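PDB 3C6C: 3-keto-5-aminohexanoate cleavage enzyme from Ralstonia eutropha, which probably catalyses, as a metal-dependent TIM-barrel enzyme of the beta-keto acid cleavage family, the cleavage of 3-keto-5-aminohexanoate. Local coordinates for residues T227-R232 with A258-N263; R288-I293 with M298-P303; E131-L136 with R170-R175; G191-G196 with P209-V214. All blocks are in the same frame, centred on the assembly; numbering follows the deposited sequence.

Contact 1. Residues T227-R232 with A258-N263; sequences TMIYQR and ALLGGN
The carbonyl oxygen of Leu260 accepts a hydrogen bond from NH1 of Arg232, with 3.0 Å between Leu260 O and Arg232 NH1 and an angle of 152° at the hydrogen. The acceptor lies at the edge of the guanidinium, almost exactly in its plane, while NH1 is tilted 17° from the plane of the carbonyl. Arg232 gets there by leaving the helix with CG anti to the backbone N (chi1 179°) and then bending at chi3, which brings the flat group beside the end of helix 250-260. NH2 of the same guanidinium forms a salt bridge with Glu226 of the second subunit, so one side chain ties a helix end and a subunit interface together. That helix end is a Schellman motif: Gly261 takes up positive phi and leaves the helical path just after the bonded carbonyl. In the TIM barrel the two helices are neighbours on the outside, with strand 240-244 between them in sequence, and Trp241 of that strand touches Met228, Arg232 and Leu260. Leu260 also enters the apolar part of the contact, and its two branches go separate ways. Leu260 CD1 lies 3.8 Å from Ile229 CG1 and 3.9 Å from SE of Met228, a selenomethionine. Leu260 CD2 lies 3.7 Å from Arg232 NH1, the two side chains running roughly perpendicular. Ile229 also packs on Ile229 of the second subunit.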
loop_
_atom_site.group_PDB
_atom_site.type_symbol
_atom_site.label_atom_id
_atom_site.label_comp_id
_atom_site.label_asym_id
_atom_site.label_seq_id
_atom_site.Cartn_x
_atom_site.Cartn_y
_atom_site.Cartn_z
ATOM N N THR A 227 -2.755 1.669 7.906
ATOM C CA THR A 227 -2.347 0.799 8.990
ATOM C C THR A 227 -3.154 -0.479 8.928
ATOM O O THR A 227 -2.618 -1.576 9.030
ATOM C CB THR A 227 -2.518 1.458 10.380
ATOM O OG1 THR A 227 -1.691 2.621 10.456
ATOM C CG2 THR A 227 -2.146 0.481 11.502
HETATM N N MSE A 228 -4.452 -0.301 8.737
HETATM C CA MSE A 228 -5.383 -1.429 8.729
HETATM C C MSE A 228 -5.090 -2.393 7.581
HETATM O O MSE A 228 -5.042 -3.606 7.773
HETATM C CB MSE A 228 -6.852 -0.957 8.664
HETATM C CG MSE A 228 -7.791 -2.076 9.096
HETATM SE SE MSE A 228 -9.632 -1.590 9.042
HETATM C CE MSE A 228 -9.627 -0.175 10.306
ATOM N N ILE A 229 -4.820 -1.851 6.396
ATOM C CA ILE A 229 -4.532 -2.682 5.200
ATOM C C ILE A 229 -3.242 -3.484 5.392
ATOM O O ILE A 229 -3.154 -4.685 5.107
ATOM C CB ILE A 229 -4.405 -1.823 3.903
ATOM C CG1 ILE A 229 -5.782 -1.316 3.483
ATOM C CG2 ILE A 229 -3.768 -2.641 2.756
ATOM C CD1 ILE A 229 -5.757 -0.278 2.366
ATOM N N TYR A 230 -2.248 -2.767 5.891
ATOM C CA TYR A 230 -0.900 -3.340 6.095
ATOM C C TYR A 230 -0.946 -4.493 7.095
ATOM O O TYR A 230 -0.461 -5.607 6.830
ATOM C CB TYR A 230 0.109 -2.274 6.546
ATOM C CG TYR A 230 1.346 -2.873 7.158
ATOM C CD1 TYR A 230 2.258 -3.578 6.378
ATOM C CD2 TYR A 230 1.602 -2.756 8.513
ATOM C CE1 TYR A 230 3.405 -4.151 6.947
ATOM C CE2 TYR A 230 2.718 -3.300 9.085
ATOM C CZ TYR A 230 3.627 -4.005 8.300
ATOM O OH TYR A 230 4.732 -4.541 8.876
ATOM N N GLN A 231 -1.589 -4.230 8.229
ATOM C CA GLN A 231 -1.674 -5.219 9.283
ATOM C C GLN A 231 -2.584 -6.376 8.861
ATOM O O GLN A 231 -2.338 -7.529 9.197
ATOM C CB GLN A 231 -2.026 -4.616 10.644
ATOM C CG GLN A 231 -0.901 -3.781 11.193
ATOM C CD GLN A 231 -1.017 -3.316 12.637
ATOM O OE1 GLN A 231 0.002 -3.036 13.272
ATOM N NE2 GLN A 231 -2.240 -3.184 13.153
ATOM N N ARG A 232 -3.638 -6.072 8.118
ATOM C CA ARG A 232 -4.569 -7.111 7.696
ATOM C C ARG A 232 -3.828 -8.164 6.894
ATOM O O ARG A 232 -4.072 -9.365 7.011
ATOM C CB ARG A 232 -5.708 -6.550 6.833
ATOM C CG ARG A 232 -6.707 -7.624 6.357
ATOM C CD ARG A 232 -7.608 -7.109 5.271
ATOM N NE ARG A 232 -6.847 -6.737 4.084
ATOM C CZ ARG A 232 -7.390 -6.368 2.932
ATOM N NH1 ARG A 232 -8.710 -6.341 2.800
ATOM N NH2 ARG A 232 -6.612 -6.037 1.905
ATOM N N ALA A 258 -15.232 -2.833 8.177
ATOM C CA ALA A 258 -16.333 -3.484 7.442
ATOM C C ALA A 258 -15.981 -3.561 5.963
ATOM O O ALA A 258 -16.177 -4.588 5.313
ATOM C CB ALA A 258 -17.676 -2.764 7.646
ATOM N N LEU A 259 -15.442 -2.462 5.458
ATOM C CA LEU A 259 -15.126 -2.342 4.026
ATOM C C LEU A 259 -14.001 -3.307 3.563
ATOM O O LEU A 259 -13.928 -3.696 2.385
ATOM C CB LEU A 259 -14.759 -0.907 3.677
ATOM C CG LEU A 259 -15.946 0.067 3.578
ATOM C CD1 LEU A 259 -15.413 1.506 3.578
ATOM C CD2 LEU A 259 -16.810 -0.184 2.316
ATOM N N LEU A 260 -13.167 -3.700 4.506
ATOM C CA LEU A 260 -11.932 -4.499 4.238
ATOM C C LEU A 260 -12.080 -5.974 4.599
ATOM O O LEU A 260 -11.127 -6.751 4.491
ATOM C CB LEU A 260 -10.722 -3.862 4.934
ATOM C CG LEU A 260 -10.219 -2.559 4.283
ATOM C CD1 LEU A 260 -9.114 -1.962 5.180
ATOM C CD2 LEU A 260 -9.764 -2.793 2.809
ATOM N N GLY A 261 -13.287 -6.336 5.014
ATOM C CA GLY A 261 -13.644 -7.727 5.359
ATOM C C GLY A 261 -13.446 -8.136 6.800
ATOM O O GLY A 261 -13.524 -9.326 7.172
ATOM N N GLY A 262 -13.196 -7.128 7.623
ATOM C CA GLY A 262 -13.035 -7.329 9.081
ATOM C C GLY A 262 -14.324 -7.173 9.852
ATOM O O GLY A 262 -15.351 -6.732 9.341
ATOM N N ASN A 263 -14.269 -7.636 11.089
ATOM C CA ASN A 263 -15.355 -7.419 12.027
ATOM C C ASN A 263 -15.078 -6.138 12.787
ATOM O O ASN A 263 -14.042 -5.513 12.596
ATOM C CB ASN A 263 -15.481 -8.629 12.920
ATOM C CG ASN A 263 -15.783 -9.868 12.100
ATOM O OD1 ASN A 263 -16.752 -9.884 11.342
ATOM N ND2 ASN A 263 -14.891 -10.860 12.156
#

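Contact 2. Residues R288-I293 with M298-P303; sequences RARTVI and MSVATP
Ile293 and Val300 carry most of this contact, with Met298 closing it at one end. The two branches of Ile293 work separately. Its CG2, anti to the backbone N while CG1 stands beside that nitrogen (chi1 -69°), reaches the start of the returning chain: Ile293 CG2 is 3.7 Å from Met298 CB and equally close to the carbonyl oxygen of Ser299. The longer branch goes to the strand, where Ile293 CD1 meets Val300 CG2 at 3.9 Å, the two side chains running nearly perpendicular. The same methyl of Val300 serves a second partner, since Val300 CG2 lies 3.9 Å from CG of Arg290. Here the arginine contributes only the aliphatic root of an extended chain; its charged end turns elsewhere, with NE in a salt bridge to Glu294 and NH1 hydrogen-bonded to Ala60 O. One backbone bond joins the segments, from Met298 N to Ile293 O at 3.0 Å, with an N-H...O angle of 149°. It holds the short connection by which the chain leaves helix 282-295 and enters strand 299-300, which pairs in parallel with strand 23-29 of the barrel sheet. Met298, a selenomethionine, and Val300 also touch that strand, at Val24 and Leu26 respectively. The chemistry thus implies a division of labour: one main-chain bond ties the end of the helix to the residue before the strand, whereas the side chains meet through apolar packing of methyl and methylene groups, with no polar bond between them.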
loop_
_atom_site.group_PDB
_atom_site.type_symbol
_atom_site.label_atom_id
_atom_site.label_comp_id
_atom_site.label_asym_id
_atom_site.label_seq_id
_atom_site.Cartn_x
_atom_site.Cartn_y
_atom_site.Cartn_z
ATOM N N ARG A 288 -25.950 2.956 15.424
ATOM C CA ARG A 288 -25.278 3.786 14.401
ATOM C C ARG A 288 -24.412 2.922 13.491
ATOM O O ARG A 288 -24.446 3.047 12.273
ATOM C CB ARG A 288 -24.453 4.916 15.040
ATOM C CG ARG A 288 -23.532 5.683 14.077
ATOM C CD ARG A 288 -23.213 7.094 14.608
ATOM N NE ARG A 288 -24.485 7.779 14.807
ATOM C CZ ARG A 288 -24.642 9.021 15.245
ATOM N NH1 ARG A 288 -23.601 9.758 15.590
ATOM N NH2 ARG A 288 -25.868 9.510 15.357
ATOM N N ALA A 289 -23.659 2.026 14.112
ATOM C CA ALA A 289 -22.730 1.131 13.389
ATOM C C ALA A 289 -23.521 0.178 12.476
ATOM O O ALA A 289 -23.195 -0.061 11.308
ATOM C CB ALA A 289 -21.836 0.349 14.411
ATOM N N ARG A 290 -24.616 -0.306 13.035
ATOM C CA ARG A 290 -25.511 -1.242 12.317
ATOM C C ARG A 290 -26.101 -0.602 11.069
ATOM O O ARG A 290 -26.139 -1.203 9.973
ATOM C CB ARG A 290 -26.593 -1.795 13.244
ATOM C CG ARG A 290 -27.610 -2.656 12.518
ATOM C CD ARG A 290 -28.559 -3.242 13.505
ATOM N NE ARG A 290 -29.711 -3.818 12.832
ATOM C CZ ARG A 290 -30.762 -4.317 13.465
ATOM N NH1 ARG A 290 -30.788 -4.349 14.789
ATOM N NH2 ARG A 290 -31.770 -4.816 12.769
ATOM N N THR A 291 -26.533 0.642 11.234
ATOM C CA THR A 291 -27.086 1.426 10.129
ATOM C C THR A 291 -26.073 1.606 8.991
ATOM O O THR A 291 -26.375 1.402 7.815
ATOM C CB THR A 291 -27.627 2.780 10.624
ATOM O OG1 THR A 291 -28.751 2.545 11.482
ATOM C CG2 THR A 291 -28.050 3.666 9.440
ATOM N N VAL A 292 -24.849 1.948 9.364
ATOM C CA VAL A 292 -23.773 2.099 8.397
ATOM C C VAL A 292 -23.524 0.782 7.645
ATOM O O VAL A 292 -23.502 0.734 6.406
ATOM C CB VAL A 292 -22.462 2.657 9.030
ATOM C CG1 VAL A 292 -21.301 2.516 8.004
ATOM C CG2 VAL A 292 -22.657 4.146 9.487
ATOM N N ILE A 293 -23.378 -0.294 8.394
ATOM C CA ILE A 293 -23.102 -1.640 7.819
ATOM C C ILE A 293 -24.195 -2.061 6.819
ATOM O O ILE A 293 -23.928 -2.539 5.717
ATOM C CB ILE A 293 -22.892 -2.691 8.976
ATOM C CG1 ILE A 293 -21.566 -2.390 9.702
ATOM C CG2 ILE A 293 -22.914 -4.152 8.460
ATOM C CD1 ILE A 293 -21.441 -3.095 11.068
HETATM N N MSE A 298 -24.234 -4.724 3.661
HETATM C CA MSE A 298 -23.905 -5.868 4.537
HETATM C C MSE A 298 -24.956 -6.046 5.636
HETATM O O MSE A 298 -26.017 -5.425 5.613
HETATM C CB MSE A 298 -22.493 -5.710 5.103
HETATM C CG MSE A 298 -21.366 -5.918 4.058
HETATM SE SE MSE A 298 -19.612 -5.354 4.657
HETATM C CE MSE A 298 -19.831 -3.570 4.483
ATOM N N SER A 299 -24.686 -6.926 6.590
ATOM C CA SER A 299 -25.536 -6.993 7.775
ATOM C C SER A 299 -24.745 -7.388 8.996
ATOM O O SER A 299 -23.616 -7.808 8.903
ATOM C CB SER A 299 -26.695 -7.961 7.602
ATOM O OG SER A 299 -26.202 -9.258 7.398
ATOM N N VAL A 300 -25.373 -7.206 10.140
ATOM C CA VAL A 300 -24.732 -7.499 11.403
ATOM C C VAL A 300 -25.128 -8.902 11.846
ATOM O O VAL A 300 -26.309 -9.244 11.949
ATOM C CB VAL A 300 -25.059 -6.480 12.492
ATOM C CG1 VAL A 300 -24.386 -6.907 13.803
ATOM C CG2 VAL A 300 -24.617 -5.036 12.061
ATOM N N ALA A 301 -24.103 -9.698 12.107
ATOM C CA ALA A 301 -24.302 -11.072 12.588
ATOM C C ALA A 301 -25.098 -11.118 13.890
ATOM O O ALA A 301 -24.793 -10.426 14.851
ATOM C CB ALA A 301 -22.938 -11.803 12.761
ATOM N N THR A 302 -26.095 -11.983 13.909
ATOM C CA THR A 302 -26.750 -12.337 15.176
ATOM C C THR A 302 -25.700 -13.085 16.018
ATOM O O THR A 302 -24.684 -13.538 15.482
ATOM C CB THR A 302 -27.990 -13.243 14.996
ATOM O OG1 THR A 302 -27.564 -14.514 14.514
ATOM C CG2 THR A 302 -29.028 -12.638 14.010
ATOM N N PRO A 303 -25.937 -13.246 17.337
ATOM C CA PRO A 303 -24.986 -13.997 18.159
ATOM C C PRO A 303 -24.710 -15.400 17.625
ATOM O O PRO A 303 -23.555 -15.835 17.547
ATOM C CB PRO A 303 -25.665 -14.007 19.532
ATOM C CG PRO A 303 -26.357 -12.660 19.564
ATOM C CD PRO A 303 -26.875 -12.459 18.182
#

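Contact 3. Residues E131-L136 with R170-R175; sequences ERVKHL and RAMARR
Val133 CG1 meets the selenium of Met172, a selenomethionine, at 3.5 Å in the one of its two conformers described here, and in that conformer this is the tight part of the contact. The same methyl, Val133 CG1, also lies 3.6 Å from Met172 CE, and the two side chains lie alongside, pointing opposite ways. Met172 reaches across because its chain folds twice, at chi2 (-65°) and at chi3 (-79°). Arg132 completes the seat with its CB, 4.0 Å from Met172 CE. The arginine's polar end belongs to other partners: NE bonds to Val127 O and NH1 to Asn164 OD1. Val133 is the non-helical residue between helices 129-132 and 134-139, so a break between two short helices faces helix 166-179, one of the outer helices of the TIM barrel. Val129 and Cys104 pack on Met172 as well. Packing is looser on the partly exposed side, where Val133 CG2 comes no nearer than 4.2 Å to Arg175 NE and approaches the guanidinium obliquely. That group is held by charge instead, with Arg175 NH2 in a salt bridge to Glu137 and NH1 in another to Glu178.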
loop_
_atom_site.group_PDB
_atom_site.type_symbol
_atom_site.label_atom_id
_atom_site.label_comp_id
_atom_site.label_asym_id
_atom_site.label_seq_id
_atom_site.Cartn_x
_atom_site.Cartn_y
_atom_site.Cartn_z
ATOM N N GLU A 131 -3.865 -16.459 38.849
ATOM C CA GLU A 131 -4.760 -15.427 39.376
ATOM C C GLU A 131 -5.443 -14.693 38.224
ATOM O O GLU A 131 -6.622 -14.357 38.285
ATOM C CB GLU A 131 -4.039 -14.431 40.271
ATOM C CG GLU A 131 -5.041 -13.767 41.202
ATOM C CD GLU A 131 -4.458 -12.646 42.024
ATOM O OE1 GLU A 131 -3.216 -12.592 42.219
ATOM O OE2 GLU A 131 -5.266 -11.816 42.474
ATOM N N ARG A 132 -4.696 -14.485 37.160
ATOM C CA ARG A 132 -5.236 -13.747 36.004
ATOM C C ARG A 132 -6.468 -14.433 35.430
ATOM O O ARG A 132 -7.371 -13.782 34.893
ATOM C CB ARG A 132 -4.197 -13.596 34.898
ATOM C CG ARG A 132 -3.154 -12.555 35.171
ATOM C CD ARG A 132 -2.339 -12.383 33.929
ATOM N NE ARG A 132 -1.046 -11.745 34.135
ATOM C CZ ARG A 132 -0.318 -11.278 33.126
ATOM N NH1 ARG A 132 -0.801 -11.406 31.888
ATOM N NH2 ARG A 132 0.864 -10.697 33.342
ATOM N N VAL A 133 -6.519 -15.749 35.554
ATOM C CA VAL A 133 -7.546 -16.510 34.824
ATOM C C VAL A 133 -8.683 -16.951 35.746
ATOM O O VAL A 133 -9.620 -17.643 35.329
ATOM C CB VAL A 133 -6.961 -17.730 34.038
ATOM C CG1 VAL A 133 -5.882 -17.283 32.984
ATOM C CG2 VAL A 133 -6.438 -18.800 34.987
ATOM N N LYS A 134 -8.598 -16.537 37.005
ATOM C CA LYS A 134 -9.587 -16.983 38.018
ATOM C C LYS A 134 -11.047 -16.691 37.580
ATOM O O LYS A 134 -11.929 -17.540 37.636
ATOM C CB LYS A 134 -9.270 -16.357 39.391
ATOM C CG LYS A 134 -10.314 -16.573 40.434
ATOM C CD LYS A 134 -10.658 -18.052 40.594
ATOM C CE LYS A 134 -11.597 -18.297 41.810
ATOM N NZ LYS A 134 -12.441 -17.103 42.185
ATOM N N HIS A 135 -11.275 -15.478 37.103
ATOM C CA HIS A 135 -12.627 -15.078 36.672
ATOM C C HIS A 135 -13.110 -15.887 35.480
ATOM O O HIS A 135 -14.300 -16.156 35.328
ATOM C CB HIS A 135 -12.730 -13.571 36.422
ATOM C CG HIS A 135 -11.935 -13.086 35.256
ATOM N ND1 HIS A 135 -10.559 -13.190 35.187
ATOM C CD2 HIS A 135 -12.325 -12.474 34.110
ATOM C CE1 HIS A 135 -10.144 -12.666 34.050
ATOM N NE2 HIS A 135 -11.194 -12.223 33.380
ATOM N N LEU A 136 -12.166 -16.315 34.664
ATOM C CA LEU A 136 -12.503 -17.077 33.467
ATOM C C LEU A 136 -12.962 -18.488 33.865
ATOM O O LEU A 136 -13.891 -19.041 33.301
ATOM C CB LEU A 136 -11.322 -17.151 32.498
ATOM C CG LEU A 136 -10.818 -15.842 31.893
ATOM C CD1 LEU A 136 -9.751 -16.203 30.838
ATOM C CD2 LEU A 136 -11.990 -15.044 31.309
ATOM N N ARG A 170 2.021 -17.639 26.434
ATOM C CA ARG A 170 1.920 -19.050 26.066
ATOM C C ARG A 170 1.107 -19.815 27.116
ATOM O O ARG A 170 0.276 -20.662 26.791
ATOM C CB ARG A 170 3.304 -19.697 25.886
ATOM C CG ARG A 170 3.957 -19.298 24.613
ATOM C CD ARG A 170 5.386 -19.759 24.578
ATOM N NE ARG A 170 5.925 -19.662 23.226
ATOM C CZ ARG A 170 6.900 -18.832 22.868
ATOM N NH1 ARG A 170 7.491 -18.055 23.776
ATOM N NH2 ARG A 170 7.296 -18.809 21.608
ATOM N N ALA A 171 1.364 -19.503 28.380
ATOM C CA ALA A 171 0.688 -20.200 29.493
ATOM C C ALA A 171 -0.807 -19.867 29.517
ATOM O O ALA A 171 -1.663 -20.755 29.733
ATOM C CB ALA A 171 1.345 -19.870 30.822
HETATM N N MSE A 172 -1.108 -18.601 29.240
HETATM C CA MSE A 172 -2.492 -18.082 29.179
HETATM C C MSE A 172 -3.265 -18.766 28.072
HETATM O O MSE A 172 -4.392 -19.221 28.244
HETATM C CB MSE A 172 -2.511 -16.576 28.878
HETATM C CG MSE A 172 -1.972 -15.671 29.989
HETATM SE SE MSE A 172 -3.061 -15.718 31.595
HETATM C CE MSE A 172 -4.494 -14.549 31.038
ATOM N N ALA A 173 -2.624 -18.811 26.916
ATOM C CA ALA A 173 -3.220 -19.414 25.723
ATOM C C ALA A 173 -3.593 -20.854 26.041
ATOM O O ALA A 173 -4.691 -21.324 25.726
ATOM C CB ALA A 173 -2.257 -19.354 24.510
ATOM N N ARG A 174 -2.655 -21.544 26.681
ATOM C CA ARG A 174 -2.874 -22.950 27.085
ATOM C C ARG A 174 -4.047 -23.102 28.064
ATOM O O ARG A 174 -4.882 -24.013 27.915
ATOM C CB ARG A 174 -1.599 -23.598 27.642
ATOM C CG ARG A 174 -1.759 -25.102 27.773
ATOM C CD ARG A 174 -0.468 -25.803 28.204
ATOM N NE ARG A 174 0.652 -25.656 27.261
ATOM C CZ ARG A 174 0.929 -26.512 26.277
ATOM N NH1 ARG A 174 0.157 -27.577 26.078
ATOM N NH2 ARG A 174 1.971 -26.301 25.480
ATOM N N ARG A 175 -4.142 -22.183 29.023
ATOM C CA ARG A 175 -5.241 -22.208 29.987
ATOM C C ARG A 175 -6.585 -22.021 29.288
ATOM O O ARG A 175 -7.578 -22.694 29.612
ATOM C CB ARG A 175 -5.071 -21.184 31.122
ATOM C CG ARG A 175 -4.078 -21.622 32.164
ATOM C CD ARG A 175 -4.533 -22.952 32.828
ATOM N NE ARG A 175 -5.641 -22.775 33.778
ATOM C CZ ARG A 175 -6.667 -23.603 33.892
ATOM N NH1 ARG A 175 -6.772 -24.668 33.111
ATOM N NH2 ARG A 175 -7.595 -23.367 34.795
#

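Contact 4. Residues G191-G196 with P209-V214; sequences GDILFG and PLFQMV
A beta-alpha-beta unit of the TIM barrel, made of strand 182-187, helix 190-201 and strand 210-214, provides this contact, in which Phe211 of the second strand inserts its ring against one flank of the helix. The ring leads with its CE2-CZ side. Phe211 CE2 lies 4.0 Å from the carbonyl oxygen of Ile193, which sits at the ring edge near its plane, and 4.1 Å from CA of Gly196, which approaches obliquely. The neighbouring atom closes in on the same residue, with 4.1 Å from Phe211 CZ to Gly196 C. Gly196, with no side chain, presents bare backbone to the ring, and this lets CE2 come close to its CA. Phe211 CG stands beside the backbone N and anti to the carbonyl carbon (chi1 -72°), an orientation that carries the ring from strand to helix. Such packing is the usual business of a beta-alpha-beta crossover, whose helix lies over the parallel strands it connects; strand 210-214 runs between strands 182-187 and 240-244. Ile193 adds a looser apolar touch, 4.3 Å from its CG2 to Phe211 CE2, and also packs on Val187 of the first strand. No hydrogen bond joins the two segments. Phe211 also packs on Pro236, while on the helix Phe195 makes an edge-to-face contact with Trp219 of the third subunit.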
loop_
_atom_site.group_PDB
_atom_site.type_symbol
_atom_site.label_atom_id
_atom_site.label_comp_id
_atom_site.label_asym_id
_atom_site.label_seq_id
_atom_site.Cartn_x
_atom_site.Cartn_y
_atom_site.Cartn_z
ATOM N N GLY A 191 4.482 -6.746 14.794
ATOM C CA GLY A 191 5.246 -7.670 15.623
ATOM C C GLY A 191 4.343 -8.510 16.493
ATOM O O GLY A 191 4.545 -9.706 16.666
ATOM N N ASP A 192 3.315 -7.869 17.024
ATOM C CA ASP A 192 2.325 -8.553 17.842
ATOM C C ASP A 192 1.586 -9.627 17.023
ATOM O O ASP A 192 1.304 -10.725 17.513
ATOM C CB ASP A 192 1.282 -7.571 18.423
ATOM C CG ASP A 192 1.827 -6.630 19.499
ATOM O OD1 ASP A 192 3.006 -6.734 19.952
ATOM O OD2 ASP A 192 1.026 -5.732 19.894
ATOM N N ILE A 193 1.258 -9.276 15.784
ATOM C CA ILE A 193 0.587 -10.207 14.857
ATOM C C ILE A 193 1.486 -11.432 14.609
ATOM O O ILE A 193 1.024 -12.574 14.580
ATOM C CB ILE A 193 0.158 -9.548 13.536
ATOM C CG1 ILE A 193 -0.908 -8.476 13.843
ATOM C CG2 ILE A 193 -0.341 -10.598 12.540
ATOM C CD1 ILE A 193 -1.227 -7.531 12.669
ATOM N N LEU A 194 2.772 -11.173 14.430
ATOM C CA LEU A 194 3.734 -12.273 14.214
ATOM C C LEU A 194 3.735 -13.220 15.400
ATOM O O LEU A 194 3.784 -14.454 15.239
ATOM C CB LEU A 194 5.153 -11.754 13.960
ATOM C CG LEU A 194 5.391 -10.945 12.686
ATOM C CD1 LEU A 194 6.877 -10.739 12.496
ATOM C CD2 LEU A 194 4.754 -11.564 11.469
ATOM N N PHE A 195 3.665 -12.668 16.598
ATOM C CA PHE A 195 3.698 -13.527 17.793
ATOM C C PHE A 195 2.396 -14.346 17.874
ATOM O O PHE A 195 2.395 -15.509 18.267
ATOM C CB PHE A 195 3.951 -12.773 19.093
ATOM C CG PHE A 195 4.003 -13.692 20.280
ATOM C CD1 PHE A 195 4.991 -14.676 20.338
ATOM C CD2 PHE A 195 3.031 -13.670 21.252
ATOM C CE1 PHE A 195 5.041 -15.578 21.396
ATOM C CE2 PHE A 195 3.075 -14.566 22.313
ATOM C CZ PHE A 195 4.088 -15.528 22.371
ATOM N N GLY A 196 1.279 -13.719 17.510
ATOM C CA GLY A 196 -0.012 -14.432 17.442
ATOM C C GLY A 196 0.107 -15.637 16.511
ATOM O O GLY A 196 -0.390 -16.729 16.790
ATOM N N PRO A 209 -8.775 -18.843 14.487
ATOM C CA PRO A 209 -8.110 -17.808 15.272
ATOM C C PRO A 209 -8.803 -16.462 15.143
ATOM O O PRO A 209 -9.305 -16.115 14.084
ATOM C CB PRO A 209 -6.725 -17.706 14.628
ATOM C CG PRO A 209 -6.634 -18.843 13.692
ATOM C CD PRO A 209 -8.015 -19.173 13.278
ATOM N N LEU A 210 -8.786 -15.738 16.252
ATOM C CA LEU A 210 -9.378 -14.383 16.353
ATOM C C LEU A 210 -8.334 -13.343 16.671
ATOM O O LEU A 210 -7.700 -13.375 17.726
ATOM C CB LEU A 210 -10.418 -14.323 17.487
ATOM C CG LEU A 210 -11.532 -15.335 17.544
ATOM C CD1 LEU A 210 -12.474 -14.967 18.701
ATOM C CD2 LEU A 210 -12.280 -15.423 16.193
ATOM N N PHE A 211 -8.200 -12.394 15.756
ATOM C CA PHE A 211 -7.276 -11.272 15.906
ATOM C C PHE A 211 -8.083 -9.955 15.915
ATOM O O PHE A 211 -9.038 -9.773 15.155
ATOM C CB PHE A 211 -6.281 -11.163 14.757
ATOM C CG PHE A 211 -5.205 -12.223 14.735
ATOM C CD1 PHE A 211 -5.478 -13.481 14.254
ATOM C CD2 PHE A 211 -3.902 -11.921 15.110
ATOM C CE1 PHE A 211 -4.491 -14.431 14.193
ATOM C CE2 PHE A 211 -2.897 -12.884 15.058
ATOM C CZ PHE A 211 -3.202 -14.132 14.593
ATOM N N GLN A 212 -7.664 -9.050 16.768
ATOM C CA GLN A 212 -8.185 -7.678 16.730
ATOM C C GLN A 212 -7.109 -6.635 16.853
ATOM O O GLN A 212 -6.317 -6.621 17.790
ATOM C CB GLN A 212 -9.229 -7.443 17.808
ATOM C CG GLN A 212 -9.739 -6.016 17.880
ATOM C CD GLN A 212 -11.061 -5.910 18.626
ATOM O OE1 GLN A 212 -12.101 -5.647 18.017
ATOM N NE2 GLN A 212 -11.026 -6.128 19.947
HETATM N N MSE A 213 -7.136 -5.713 15.906
HETATM C CA MSE A 213 -6.240 -4.551 15.931
HETATM C C MSE A 213 -6.821 -3.434 16.785
HETATM O O MSE A 213 -7.916 -2.925 16.512
HETATM C CB MSE A 213 -6.035 -3.953 14.531
HETATM C CG MSE A 213 -5.719 -4.913 13.453
HETATM SE SE MSE A 213 -5.665 -3.899 11.797
HETATM C CE MSE A 213 -5.779 -5.326 10.769
ATOM N N VAL A 214 -6.068 -3.094 17.818
ATOM C CA VAL A 214 -6.268 -1.896 18.625
ATOM C C VAL A 214 -5.554 -0.735 17.943
ATOM O O VAL A 214 -4.325 -0.733 17.806
ATOM C CB VAL A 214 -5.731 -2.078 20.085
ATOM C CG1 VAL A 214 -6.072 -0.832 20.938
ATOM C CG2 VAL A 214 -6.323 -3.368 20.723
#

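Overall arrangement
Along the chain contact 3 comes first, then contact 4, contact 1 and contact 2, each closing before the next opens, as expected of a barrel built from successive strand-helix units. Contacts 1 and 4 are neighbours, their centres about 13 Å apart, joined where Met213 and Ile193 pack on helix 225-232. Contact 1 also touches contact 2, about 17 Å away between centres, through Ala258 and Met298. Contact 3 meets contact 4 at Arg170 and Phe195 and lies across the chain's centre from contact 2, about 32 Å between centres. Contacts 2 and 4 both reach the barrel sheet. Contacts 1 and 2 touch the second subunit, whereas 1, 3 and 4 touch the third, linking barrel packing to the tetramer.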